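Local coordinates for hypothetical protein (Geobacillus stearothermophilus, PDB 1SFS) that is of unknown function but has a glycoside hydrolase-like domain and may be a bacterial lysozyme that cleaves cell-wall glycans, at residues Q41-V46 with L50-F55; W56-S61 with E68-D73; N107-A112 with Y146-R151; G153-P158 with V214-R219; G218-A221 with V226-N229. One frame throughout, in Å; residues are numbered along the deposited sequence. Where two conformers were deposited one is given.

Contact 1 of 5, residues Q41-V46 with L50-F55; sequences QLFQCV and LGYPKF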
# COMPACT_ATOMS: atom_id res chain seq x y z
N GLN A 41 12.28 -11.89 -14.77
CA GLN A 41 13.62 -11.83 -14.15
C GLN A 41 13.56 -11.36 -12.70
O GLN A 41 14.18 -12.01 -11.85
CB GLN A 41 14.59 -11.02 -15.00
CG GLN A 41 15.06 -11.83 -16.19
CD GLN A 41 16.11 -12.90 -16.02
OE1 GLN A 41 16.56 -13.16 -14.90
NE2 GLN A 41 16.60 -13.58 -17.06
N LEU A 42 12.80 -10.31 -12.41
CA LEU A 42 12.72 -9.80 -11.05
C LEU A 42 11.95 -10.79 -10.18
O LEU A 42 12.33 -11.02 -9.03
CB LEU A 42 12.07 -8.42 -11.02
CG LEU A 42 11.94 -7.77 -9.65
CD1 LEU A 42 13.25 -7.64 -8.91
CD2 LEU A 42 11.30 -6.42 -9.77
N PHE A 43 10.86 -11.37 -10.68
CA PHE A 43 10.14 -12.40 -9.90
C PHE A 43 11.04 -13.52 -9.56
O PHE A 43 11.03 -13.99 -8.39
CB PHE A 43 8.87 -12.84 -10.68
CG PHE A 43 8.20 -13.98 -9.98
CD1 PHE A 43 7.42 -13.85 -8.86
CD2 PHE A 43 8.41 -15.27 -10.47
CE1 PHE A 43 6.88 -14.97 -8.17
CE2 PHE A 43 7.91 -16.39 -9.85
CZ PHE A 43 7.19 -16.19 -8.72
N GLN A 44 11.77 -14.03 -10.52
CA GLN A 44 12.66 -15.18 -10.21
C GLN A 44 13.75 -14.80 -9.25
O GLN A 44 14.13 -15.66 -8.42
CB GLN A 44 13.23 -15.72 -11.54
CG GLN A 44 12.20 -16.28 -12.51
CD GLN A 44 11.28 -17.38 -12.03
OE1 GLN A 44 11.58 -18.09 -11.06
NE2 GLN A 44 10.09 -17.51 -12.62
N CYS A 45 14.27 -13.58 -9.30
CA CYS A 45 15.24 -13.13 -8.29
C CYS A 45 14.64 -13.28 -6.92
O CYS A 45 15.23 -13.85 -6.00
CB CYS A 45 15.67 -11.67 -8.49
SG CYS A 45 16.93 -11.02 -7.37
N VAL A 46 13.46 -12.72 -6.74
CA VAL A 46 12.82 -12.79 -5.42
C VAL A 46 12.56 -14.23 -4.99
O VAL A 46 12.87 -14.64 -3.90
CB VAL A 46 11.55 -11.94 -5.41
CG1 VAL A 46 10.77 -12.14 -4.12
CG2 VAL A 46 11.88 -10.46 -5.57
N LEU A 50 14.91 -14.79 -1.99
CA LEU A 50 14.23 -14.32 -0.77
C LEU A 50 13.11 -15.24 -0.38
O LEU A 50 13.00 -15.57 0.83
CB LEU A 50 13.68 -12.90 -0.97
CG LEU A 50 14.73 -11.79 -0.99
CD1 LEU A 50 14.06 -10.49 -1.46
CD2 LEU A 50 15.45 -11.58 0.35
N GLY A 51 12.24 -15.61 -1.27
CA GLY A 51 11.12 -16.40 -0.94
C GLY A 51 9.98 -16.20 -1.93
O GLY A 51 10.08 -15.47 -2.89
N TYR A 52 8.87 -16.88 -1.69
CA TYR A 52 7.77 -16.84 -2.63
C TYR A 52 6.77 -15.77 -2.18
O TYR A 52 6.10 -15.95 -1.17
CB TYR A 52 7.05 -18.23 -2.71
CG TYR A 52 6.40 -18.32 -4.04
CD1 TYR A 52 6.94 -19.13 -5.05
CD2 TYR A 52 5.27 -17.60 -4.36
CE1 TYR A 52 6.33 -19.20 -6.29
CE2 TYR A 52 4.68 -17.63 -5.63
CZ TYR A 52 5.21 -18.43 -6.58
OH TYR A 52 4.68 -18.50 -7.84
N PRO A 53 6.68 -14.64 -2.87
CA PRO A 53 5.80 -13.58 -2.37
C PRO A 53 4.36 -13.95 -2.60
O PRO A 53 4.00 -14.41 -3.69
CB PRO A 53 6.26 -12.38 -3.17
CG PRO A 53 6.65 -12.98 -4.50
CD PRO A 53 7.30 -14.30 -4.15
N LYS A 54 3.49 -13.68 -1.64
CA LYS A 54 2.06 -13.90 -1.82
C LYS A 54 1.38 -12.65 -2.39
O LYS A 54 0.27 -12.75 -2.94
CB LYS A 54 1.39 -14.36 -0.54
CG LYS A 54 2.02 -15.57 0.07
CD LYS A 54 2.52 -16.68 -0.84
CE LYS A 54 3.24 -17.86 -0.17
NZ LYS A 54 4.55 -17.49 0.55
N PHE A 55 2.04 -11.51 -2.28
CA PHE A 55 1.55 -10.25 -2.78
C PHE A 55 2.74 -9.41 -3.17
O PHE A 55 3.85 -9.63 -2.66
CB PHE A 55 0.62 -9.54 -1.80
CG PHE A 55 1.28 -9.21 -0.46
CD1 PHE A 55 1.89 -7.97 -0.28
CD2 PHE A 55 1.32 -10.13 0.56
CE1 PHE A 55 2.51 -7.69 0.93
CE2 PHE A 55 1.94 -9.83 1.78
CZ PHE A 55 2.52 -8.61 1.96
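Phe43 directs the edge of its ring at the face of Tyr52 in an offset edge-to-face pair whose planes stand 75° apart. Phe43 CZ leads, 3.7 Å from Tyr52 CZ, while the neighbouring CE1 lies against the proline ring, 4.1 Å from Pro53 CD. With CG trans to the backbone N (chi1 174°), the phenyl group extends from the helix to the loop that follows it. Tyr81 braces both aromatics: its ring stacks with Phe43 and its carbonyl O is hydrogen-bonded to the Tyr52 hydroxyl. Pro53 CD is also reached by Val46, whose CG1 lies 4.1 Å away, so two helix side chains converge on this one carbon. The Val46 carbonyl O takes two hydrogen bonds from opposite faces of its plane, from Leu50 N at 2.8 Å and from Gly51 N at 2.9 Å, the latter nearly straight at 170°. Both draw the chain back against the last turn of the helix. Gly51 has a backbone conformation in which a CB would collide with the carbonyl O of Leu50. The turn leads from helix 40-49 into strand 55-59, consistent with the beta-alpha units of the TIM barrel expected of this glycoside hydrolase-like family.

Contact 2 of 5, residues W56-S61 with E68-D73; sequences WGRYLS and EGLTRD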
# COMPACT_ATOMS: atom_id res chain seq x y z
N TRP A 56 2.49 -8.45 -4.05
CA TRP A 56 3.57 -7.61 -4.59
C TRP A 56 3.03 -6.20 -4.73
O TRP A 56 2.12 -5.95 -5.54
CB TRP A 56 4.08 -8.18 -5.90
CG TRP A 56 5.45 -7.68 -6.30
CD1 TRP A 56 5.89 -6.40 -6.38
CD2 TRP A 56 6.57 -8.50 -6.68
NE1 TRP A 56 7.20 -6.37 -6.75
CE2 TRP A 56 7.63 -7.63 -6.95
CE3 TRP A 56 6.77 -9.87 -6.78
CZ2 TRP A 56 8.88 -8.12 -7.35
CZ3 TRP A 56 8.01 -10.35 -7.18
CH2 TRP A 56 9.04 -9.46 -7.46
N GLY A 57 3.54 -5.27 -3.94
CA GLY A 57 3.15 -3.87 -4.01
C GLY A 57 3.74 -3.21 -5.26
O GLY A 57 4.93 -3.31 -5.52
N ARG A 58 2.87 -2.55 -5.99
CA ARG A 58 3.22 -1.91 -7.24
C ARG A 58 2.42 -0.64 -7.41
O ARG A 58 1.35 -0.46 -6.86
CB ARG A 58 2.93 -2.84 -8.42
CG ARG A 58 3.89 -4.02 -8.52
CD ARG A 58 5.33 -3.58 -8.90
NE ARG A 58 5.29 -3.02 -10.25
CZ ARG A 58 5.43 -1.77 -10.59
NH1 ARG A 58 5.81 -0.83 -9.70
NH2 ARG A 58 5.20 -1.43 -11.84
N TYR A 59 2.96 0.27 -8.23
CA TYR A 59 2.42 1.63 -8.37
C TYR A 59 1.46 1.74 -9.51
O TYR A 59 1.68 1.26 -10.63
CB TYR A 59 3.61 2.63 -8.49
CG TYR A 59 4.39 2.61 -7.24
CD1 TYR A 59 5.41 1.69 -7.01
CD2 TYR A 59 4.05 3.44 -6.16
CE1 TYR A 59 6.09 1.64 -5.82
CE2 TYR A 59 4.72 3.42 -4.97
CZ TYR A 59 5.75 2.53 -4.78
OH TYR A 59 6.43 2.44 -3.60
N LEU A 60 0.37 2.48 -9.29
CA LEU A 60 -0.68 2.70 -10.27
C LEU A 60 -0.26 3.59 -11.42
O LEU A 60 -0.89 3.49 -12.50
CB LEU A 60 -1.91 3.29 -9.59
CG LEU A 60 -2.70 2.31 -8.73
CD1 LEU A 60 -3.70 3.06 -7.86
CD2 LEU A 60 -3.46 1.28 -9.55
N SER A 61 0.71 4.46 -11.20
CA SER A 61 1.12 5.40 -12.26
C SER A 61 2.62 5.66 -12.13
O SER A 61 3.31 5.35 -11.14
CB SER A 61 0.26 6.64 -12.21
OG SER A 61 0.49 7.36 -11.03
N GLU A 68 7.76 3.13 -11.48
CA GLU A 68 7.26 2.67 -12.76
C GLU A 68 5.84 2.23 -12.59
O GLU A 68 5.50 1.45 -11.68
CB GLU A 68 8.13 1.54 -13.27
CG GLU A 68 9.57 1.96 -13.50
CD GLU A 68 10.47 0.95 -14.13
OE1 GLU A 68 10.21 -0.27 -14.08
OE2 GLU A 68 11.46 1.44 -14.77
N GLY A 69 4.94 2.70 -13.46
CA GLY A 69 3.56 2.32 -13.36
C GLY A 69 3.26 0.90 -13.79
O GLY A 69 3.89 0.31 -14.66
N LEU A 70 2.18 0.36 -13.26
CA LEU A 70 1.61 -0.89 -13.68
C LEU A 70 1.10 -0.85 -15.11
O LEU A 70 0.77 0.22 -15.59
CB LEU A 70 0.44 -1.25 -12.74
CG LEU A 70 0.82 -1.90 -11.42
CD1 LEU A 70 -0.35 -1.77 -10.43
CD2 LEU A 70 1.27 -3.34 -11.61
N THR A 71 1.05 -1.99 -15.75
CA THR A 71 0.37 -2.19 -17.01
C THR A 71 -0.49 -3.42 -16.88
O THR A 71 -0.28 -4.28 -16.01
CB THR A 71 1.35 -2.43 -18.18
OG1 THR A 71 2.13 -3.60 -17.95
CG2 THR A 71 2.23 -1.20 -18.37
N ARG A 72 -1.44 -3.57 -17.80
CA ARG A 72 -2.22 -4.78 -17.84
C ARG A 72 -1.34 -5.99 -18.06
O ARG A 72 -1.56 -7.05 -17.44
CB ARG A 72 -3.33 -4.67 -18.91
CG ARG A 72 -4.41 -3.70 -18.47
CD ARG A 72 -5.60 -3.86 -19.38
NE ARG A 72 -6.75 -3.09 -19.02
CZ ARG A 72 -7.99 -3.52 -18.82
NH1 ARG A 72 -8.36 -4.79 -18.89
NH2 ARG A 72 -8.90 -2.59 -18.52
N ASP A 73 -0.35 -5.94 -18.95
CA ASP A 73 0.55 -7.06 -19.21
C ASP A 73 1.30 -7.50 -17.94
O ASP A 73 1.46 -8.67 -17.61
CB ASP A 73 1.54 -6.72 -20.30
CG ASP A 73 0.96 -6.73 -21.71
OD1 ASP A 73 1.68 -6.33 -22.63
OD2 ASP A 73 -0.17 -7.16 -21.89
O HOH W 1 0.01 2.78 -14.92
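Arg58 crosses Leu70 at an angle and ends on the carbonyl of Glu68. Its CB packs on Leu70 CD2 at 3.6 Å, and CG stays near the same methyl, 4.1 Å from Leu70 CD2. Bends at chi2 and chi3, both near -65°, then curl the chain round. NE forms a salt bridge with Glu74, and the two terminal nitrogens grip a single acceptor end-on: NH1 is 3.0 Å and NH2 2.9 Å from Glu68 O. That oxygen lies almost in the guanidinium plane. Seen from the carbonyl, however, the nitrogens differ: NH1 sits in its plane, whereas NH2 stands well above it. NH1 has a second acceptor in Ser34 O. Beside this grip, Leu70 N donates to Tyr59 O at 2.8 Å, and the Leu70 side chain folds back over the same carbonyl. A water then joins the two segments further along, donating to Leu60 O at 2.7 Å and to Leu70 O at 2.8 Å. The contact thus fastens the end of strand 55-59 to the lead-in of helix 72-80, whose N-cap is Thr71, within a beta-alpha-beta unit. Chemically, the buried cation of Arg58 is probably balanced by Glu74, while the carbonyls of Glu68 and Ser34 take up other N-H groups of the guanidinium, so that bonds from NE, NH1 and NH2 probably fix the rotation of the group.

Contact 3 of 5, residues N107-A112 with Y146-R151; sequences NAVFHA and YPTGYR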
# COMPACT_ATOMS: atom_id res chain seq x y z
N ASN A 107 -8.06 10.19 -9.11
CA ASN A 107 -7.00 9.77 -10.00
C ASN A 107 -6.64 8.30 -9.74
O ASN A 107 -6.36 7.55 -10.72
CB ASN A 107 -5.80 10.66 -9.83
CG ASN A 107 -5.98 12.03 -10.45
OD1 ASN A 107 -6.76 12.23 -11.33
ND2 ASN A 107 -5.16 12.95 -9.99
N ALA A 108 -6.60 7.87 -8.50
CA ALA A 108 -6.27 6.46 -8.21
C ALA A 108 -7.29 5.57 -8.86
O ALA A 108 -6.92 4.54 -9.46
CB ALA A 108 -6.19 6.28 -6.71
N VAL A 109 -8.59 5.86 -8.73
CA VAL A 109 -9.64 5.05 -9.29
C VAL A 109 -9.53 5.03 -10.81
O VAL A 109 -9.70 4.01 -11.45
CB VAL A 109 -11.01 5.57 -8.83
CG1 VAL A 109 -12.17 4.94 -9.61
CG2 VAL A 109 -11.14 5.30 -7.35
N PHE A 110 -9.25 6.20 -11.41
CA PHE A 110 -9.08 6.26 -12.87
C PHE A 110 -8.02 5.31 -13.34
O PHE A 110 -8.21 4.57 -14.32
CB PHE A 110 -8.77 7.71 -13.23
CG PHE A 110 -8.26 7.93 -14.62
CD1 PHE A 110 -9.18 7.96 -15.65
CD2 PHE A 110 -6.93 8.16 -14.90
CE1 PHE A 110 -8.75 8.18 -16.97
CE2 PHE A 110 -6.49 8.39 -16.18
CZ PHE A 110 -7.42 8.44 -17.16
N HIS A 111 -6.87 5.29 -12.68
CA HIS A 111 -5.82 4.40 -13.05
C HIS A 111 -6.21 2.94 -12.79
O HIS A 111 -5.91 2.07 -13.63
CB HIS A 111 -4.48 4.71 -12.37
CG HIS A 111 -3.86 5.96 -12.91
ND1 HIS A 111 -3.28 5.97 -14.14
CD2 HIS A 111 -3.76 7.22 -12.43
CE1 HIS A 111 -2.81 7.18 -14.40
NE2 HIS A 111 -3.09 7.99 -13.40
N ALA A 112 -6.84 2.67 -11.66
CA ALA A 112 -7.23 1.30 -11.33
C ALA A 112 -8.19 0.74 -12.41
O ALA A 112 -8.08 -0.39 -12.82
CB ALA A 112 -7.85 1.26 -9.96
N TYR A 146 -15.54 5.38 -1.50
CA TYR A 146 -16.68 4.47 -1.17
C TYR A 146 -17.60 4.19 -2.35
O TYR A 146 -17.84 3.00 -2.60
CB TYR A 146 -17.48 5.00 0.01
CG TYR A 146 -18.47 3.97 0.50
CD1 TYR A 146 -18.12 2.93 1.35
CD2 TYR A 146 -19.78 4.05 0.06
CE1 TYR A 146 -19.04 1.98 1.77
CE2 TYR A 146 -20.70 3.13 0.49
CZ TYR A 146 -20.33 2.10 1.35
OH TYR A 146 -21.31 1.25 1.73
N PRO A 147 -18.16 5.18 -3.03
CA PRO A 147 -19.13 4.85 -4.11
C PRO A 147 -18.53 4.32 -5.40
O PRO A 147 -19.29 3.97 -6.30
CB PRO A 147 -19.81 6.22 -4.34
CG PRO A 147 -18.70 7.17 -4.06
CD PRO A 147 -18.05 6.64 -2.81
N THR A 148 -17.20 4.25 -5.47
CA THR A 148 -16.54 3.59 -6.57
C THR A 148 -16.40 2.08 -6.46
O THR A 148 -16.06 1.41 -7.43
CB THR A 148 -15.13 4.19 -6.77
OG1 THR A 148 -14.21 3.64 -5.82
CG2 THR A 148 -15.17 5.70 -6.73
N GLY A 149 -16.59 1.61 -5.23
CA GLY A 149 -16.36 0.21 -4.99
C GLY A 149 -14.93 -0.15 -4.59
O GLY A 149 -14.74 -1.28 -4.17
N TYR A 150 -13.96 0.75 -4.76
CA TYR A 150 -12.61 0.48 -4.27
C TYR A 150 -12.55 0.83 -2.79
O TYR A 150 -13.24 1.71 -2.28
CB TYR A 150 -11.61 1.30 -5.05
CG TYR A 150 -11.52 0.84 -6.48
CD1 TYR A 150 -12.14 1.53 -7.49
CD2 TYR A 150 -10.87 -0.33 -6.84
CE1 TYR A 150 -12.08 1.11 -8.80
CE2 TYR A 150 -10.80 -0.76 -8.14
CZ TYR A 150 -11.41 -0.05 -9.12
OH TYR A 150 -11.37 -0.45 -10.44
N ARG A 151 -11.72 0.11 -2.06
CA ARG A 151 -11.57 0.27 -0.63
C ARG A 151 -10.34 1.12 -0.33
O ARG A 151 -9.29 0.91 -0.97
CB ARG A 151 -11.50 -1.08 0.07
CG ARG A 151 -11.61 -0.99 1.57
CD ARG A 151 -11.58 -2.37 2.24
NE ARG A 151 -11.71 -2.16 3.69
CZ ARG A 151 -11.88 -3.13 4.58
NH1 ARG A 151 -11.97 -2.90 5.85
NH2 ARG A 151 -11.91 -4.41 4.17
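The phenol ring of Tyr150 is met by two residues one helical turn apart. Val109 lies against the CD1 and CE1 atoms, with CG2 3.9 Å from Tyr150 CD1 and CG1 3.9 Å from Tyr150 CE1. The methyl of Ala112 lies against the hydroxyl end of the ring, its CB 3.9 Å from Tyr150 CZ. Elsewhere on the helix, His111 meets Ser61. Val109 also reaches Thr148 tip to tip, CG2 standing 3.8 Å from Thr148 OG1. This joins helix 98-114 to the connection between helix 135-145 and strand 151-156, so that successive beta-alpha units pack side by side in what is probably a TIM barrel, as in glycoside hydrolase-like relatives. Thr148 has chi1 at 80°, which sets OG1 between the backbone N and the carbonyl carbon, where it accepts from Tyr150 N at 3.1 Å in an ST turn. The bond is nearly straight, 165° at the hydrogen, and the same hydroxyl is hydrogen-bonded to Leu145 O. The turn probably restrains the backbone at Tyr150, and at the other end the phenol OH is held by a hydrogen bond to Ile117 O.

Contact 4 of 5, residues G153-P158 with V214-R219; sequences GLYADP and VWQYGR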
# COMPACT_ATOMS: atom_id res chain seq x y z
N GLY A 153 -6.96 2.27 1.18
CA GLY A 153 -5.76 1.89 1.91
C GLY A 153 -4.91 3.10 2.19
O GLY A 153 -4.91 4.09 1.42
N LEU A 154 -4.15 3.06 3.28
CA LEU A 154 -3.24 4.12 3.67
C LEU A 154 -1.89 3.48 3.98
O LEU A 154 -1.81 2.68 4.91
CB LEU A 154 -3.77 4.85 4.91
CG LEU A 154 -5.13 5.51 4.74
CD1 LEU A 154 -5.75 5.83 6.10
CD2 LEU A 154 -5.05 6.73 3.88
N TYR A 155 -0.84 3.77 3.21
CA TYR A 155 0.54 3.39 3.50
C TYR A 155 1.14 4.60 4.20
O TYR A 155 1.18 5.69 3.63
CB TYR A 155 1.38 3.08 2.29
CG TYR A 155 2.88 2.99 2.48
CD1 TYR A 155 3.48 1.81 2.97
CD2 TYR A 155 3.74 4.06 2.19
CE1 TYR A 155 4.86 1.73 3.14
CE2 TYR A 155 5.10 3.97 2.34
CZ TYR A 155 5.65 2.80 2.81
OH TYR A 155 7.06 2.75 2.99
N ALA A 156 1.62 4.33 5.40
CA ALA A 156 2.08 5.44 6.23
C ALA A 156 2.90 4.92 7.39
O ALA A 156 2.88 3.75 7.73
CB ALA A 156 0.92 6.24 6.71
N ASP A 157 3.60 5.85 8.01
CA ASP A 157 4.37 5.60 9.22
C ASP A 157 3.62 6.18 10.41
O ASP A 157 3.57 7.40 10.56
CB ASP A 157 5.74 6.24 9.10
CG ASP A 157 6.69 5.89 10.18
OD1 ASP A 157 6.19 5.55 11.31
OD2 ASP A 157 7.92 5.94 9.96
N PRO A 158 3.02 5.31 11.21
CA PRO A 158 2.32 5.76 12.39
C PRO A 158 3.22 6.28 13.52
O PRO A 158 2.57 6.65 14.53
CB PRO A 158 1.60 4.50 12.91
CG PRO A 158 1.55 3.57 11.74
CD PRO A 158 2.81 3.88 10.98
N VAL A 214 -1.03 -4.68 6.84
CA VAL A 214 0.22 -4.83 6.11
C VAL A 214 1.31 -4.15 6.90
O VAL A 214 1.07 -3.12 7.52
CB VAL A 214 0.17 -4.28 4.67
CG1 VAL A 214 1.13 -5.04 3.77
CG2 VAL A 214 -1.24 -4.24 4.10
N TRP A 215 2.54 -4.67 6.83
CA TRP A 215 3.67 -4.15 7.54
C TRP A 215 4.90 -4.22 6.63
O TRP A 215 5.34 -5.33 6.28
CB TRP A 215 3.92 -4.98 8.80
CG TRP A 215 5.10 -4.54 9.60
CD1 TRP A 215 5.65 -3.31 9.73
CD2 TRP A 215 5.92 -5.39 10.41
NE1 TRP A 215 6.73 -3.34 10.55
CE2 TRP A 215 6.92 -4.62 10.98
CE3 TRP A 215 5.89 -6.76 10.68
CZ2 TRP A 215 7.90 -5.15 11.82
CZ3 TRP A 215 6.86 -7.31 11.51
CH2 TRP A 215 7.84 -6.50 12.07
N GLN A 216 5.48 -3.09 6.28
CA GLN A 216 6.76 -3.05 5.57
C GLN A 216 7.85 -3.11 6.64
O GLN A 216 8.15 -2.11 7.28
CB GLN A 216 6.87 -1.83 4.70
CG GLN A 216 8.04 -1.92 3.72
CD GLN A 216 8.14 -0.64 2.96
OE1 GLN A 216 8.42 0.40 3.58
NE2 GLN A 216 7.88 -0.69 1.67
N TYR A 217 8.43 -4.29 6.83
CA TYR A 217 9.40 -4.46 7.89
C TYR A 217 10.84 -4.24 7.46
O TYR A 217 11.73 -4.15 8.31
CB TYR A 217 9.23 -5.83 8.56
CG TYR A 217 9.67 -6.99 7.74
CD1 TYR A 217 10.96 -7.46 7.80
CD2 TYR A 217 8.80 -7.72 6.94
CE1 TYR A 217 11.37 -8.56 7.06
CE2 TYR A 217 9.19 -8.81 6.20
CZ TYR A 217 10.50 -9.25 6.26
OH TYR A 217 10.88 -10.34 5.53
N GLY A 218 11.07 -4.11 6.15
CA GLY A 218 12.38 -3.80 5.67
C GLY A 218 12.34 -3.15 4.30
O GLY A 218 11.44 -3.44 3.50
N ARG A 219 13.31 -2.29 4.02
CA ARG A 219 13.44 -1.65 2.72
C ARG A 219 14.77 -2.05 2.10
O ARG A 219 15.78 -2.23 2.80
CB ARG A 219 13.35 -0.11 2.82
CG ARG A 219 11.97 0.38 3.17
CD ARG A 219 11.99 1.91 3.25
NE ARG A 219 10.66 2.42 3.51
CZ ARG A 219 10.45 3.72 3.77
NH1 ARG A 219 11.37 4.66 3.84
NH2 ARG A 219 9.19 4.06 3.97
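Strands 151-156 and 211-218 are not neighbours, since strand 182-185 runs between them in the sheet, and the nearest CA atoms, those of Tyr155 and Val214, are 8.6 Å apart. Across this gap Tyr155 meets Gln216 and Arg219, which stand just before and after the classic beta bulge that Tyr217 and Gly218 form opposite Thr228. In the conformer described, Tyr155 has CG trans to its backbone N (chi1 167°), which carries the ring across to the second segment. Its OH donates to Gln216 OE1 at 2.8 Å and receives Arg219 NH2 at 2.7 Å, both partners lying at the ring edge. Arg219, extended from CG to NE, meets the hydroxyl from the opposite direction, and its NE closes the cycle by donating to Gln216 OE1 at 3.0 Å. Asp33 takes the Gln216 NE2 group, which fixes the orientation of the amide. A leucine in place of Gln216 would probably leave both the Tyr155 hydroxyl and Arg219 NE without their common acceptor. The two donors reach Gln216 OE1 from opposite faces of the amide plane, and the N-H of Arg219 NE points almost straight at it, at 174°.

Contact 5 of 5, residues G218-A221 with V226-N229; sequences GRDA and VDTN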
# COMPACT_ATOMS: atom_id res chain seq x y z
N GLY A 218 11.07 -4.11 6.15
CA GLY A 218 12.38 -3.80 5.67
C GLY A 218 12.34 -3.15 4.30
O GLY A 218 11.44 -3.44 3.50
N ARG A 219 13.31 -2.29 4.02
CA ARG A 219 13.44 -1.65 2.72
C ARG A 219 14.77 -2.05 2.10
O ARG A 219 15.78 -2.23 2.80
CB ARG A 219 13.35 -0.11 2.82
CG ARG A 219 11.97 0.38 3.17
CD ARG A 219 11.99 1.91 3.25
NE ARG A 219 10.66 2.42 3.51
CZ ARG A 219 10.45 3.72 3.77
NH1 ARG A 219 11.37 4.66 3.84
NH2 ARG A 219 9.19 4.06 3.97
N ASP A 220 14.75 -2.18 0.78
CA ASP A 220 15.86 -2.28 -0.15
C ASP A 220 16.77 -3.45 0.19
O ASP A 220 17.92 -3.34 0.70
CB ASP A 220 16.64 -0.97 -0.17
CG ASP A 220 15.87 0.23 -0.70
OD1 ASP A 220 14.91 0.09 -1.48
OD2 ASP A 220 16.24 1.35 -0.29
N ALA A 221 16.28 -4.65 -0.07
CA ALA A 221 16.91 -5.91 0.24
C ALA A 221 18.26 -6.16 -0.39
O ALA A 221 18.96 -7.07 0.07
CB ALA A 221 15.99 -7.06 -0.18
N VAL A 226 13.84 -4.84 -3.98
CA VAL A 226 12.51 -4.88 -3.41
C VAL A 226 12.55 -4.56 -1.92
O VAL A 226 13.60 -4.66 -1.26
CB VAL A 226 11.86 -6.26 -3.60
CG1 VAL A 226 11.85 -6.68 -5.06
CG2 VAL A 226 12.51 -7.37 -2.76
N ASP A 227 11.41 -4.19 -1.40
CA ASP A 227 11.16 -4.11 0.04
C ASP A 227 10.41 -5.35 0.47
O ASP A 227 9.75 -6.01 -0.33
CB ASP A 227 10.32 -2.90 0.38
CG ASP A 227 10.90 -1.66 -0.24
OD1 ASP A 227 10.13 -0.88 -0.90
OD2 ASP A 227 12.09 -1.35 -0.11
N THR A 228 10.45 -5.68 1.78
CA THR A 228 9.82 -6.86 2.30
C THR A 228 8.71 -6.51 3.29
O THR A 228 8.82 -5.62 4.12
CB THR A 228 10.83 -7.82 2.96
OG1 THR A 228 11.55 -7.15 4.00
CG2 THR A 228 11.84 -8.34 1.93
N ASN A 229 7.62 -7.29 3.16
CA ASN A 229 6.37 -7.03 3.90
C ASN A 229 5.83 -8.31 4.50
O ASN A 229 6.07 -9.42 4.00
CB ASN A 229 5.31 -6.48 2.96
CG ASN A 229 5.71 -5.18 2.33
OD1 ASN A 229 5.65 -4.14 2.94
ND2 ASN A 229 6.10 -5.24 1.05
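Asp227 has CG trans to its carbonyl carbon (chi1 -51°), which swings the carboxylate toward the turn, while the positive phi of Asp220, 57°, bends the chain round it. OD2 of Asp227 accepts from Asp220 N at 2.9 Å through its anti lone pair, away from OD1, and lies just 3.1 Å from Arg219 CA. Next along, Ala221 N donates to Val226 O at 2.9 Å. These two bonds close the end of the antiparallel beta hairpin made by strands 211-218 and 227-231. Alanine in place of Asp227 would probably leave the N-H of Asp220 without its carboxylate acceptor and set the turn freer to move. Gly218 and Thr228 form a hydrogen-bonded pair in the hairpin: Thr228 N gives a bond of 3.0 Å to Gly218 O, while the return bond from Gly218 N to Thr228 O is weak at 3.4 Å. Gly218 comes close to the Thr228 hydroxyl, where a CB would be tight. Asp220 and Asp227 lie side by side, and in the Asp220 conformer described its OD1 is 3.5 Å from Asp227 OD2. The other carboxylate oxygen of Asp227, OD1, lies near Asp33 OD1. On the hairpin loop, the Ala221 methyl approaches Val226, its CB 4.3 Å from Val226 CG2.

Overall arrangement
From the N terminus, contacts 1, 2 and 3 close one after another without crossing: the turn out of helix 40-49, the loop from strand 55-59 to helix 72-80, and the longer connection from helix 98-114 to strand 151-156. Contact 4 opens just beyond contact 3 and spans 55 residues to strand 211-218. Contact 5 then begins on its last residues, sharing Gly218 and Arg219, and closes the short final hairpin. Trp56 joins contact 1 to contact 2, and His111 links contact 2 to contact 3. Val226 meets Leu50 and Val46, bringing the C-terminal hairpin back to contact 1, whereas contacts 3 and 5 lie on opposite sides of the chain's centre.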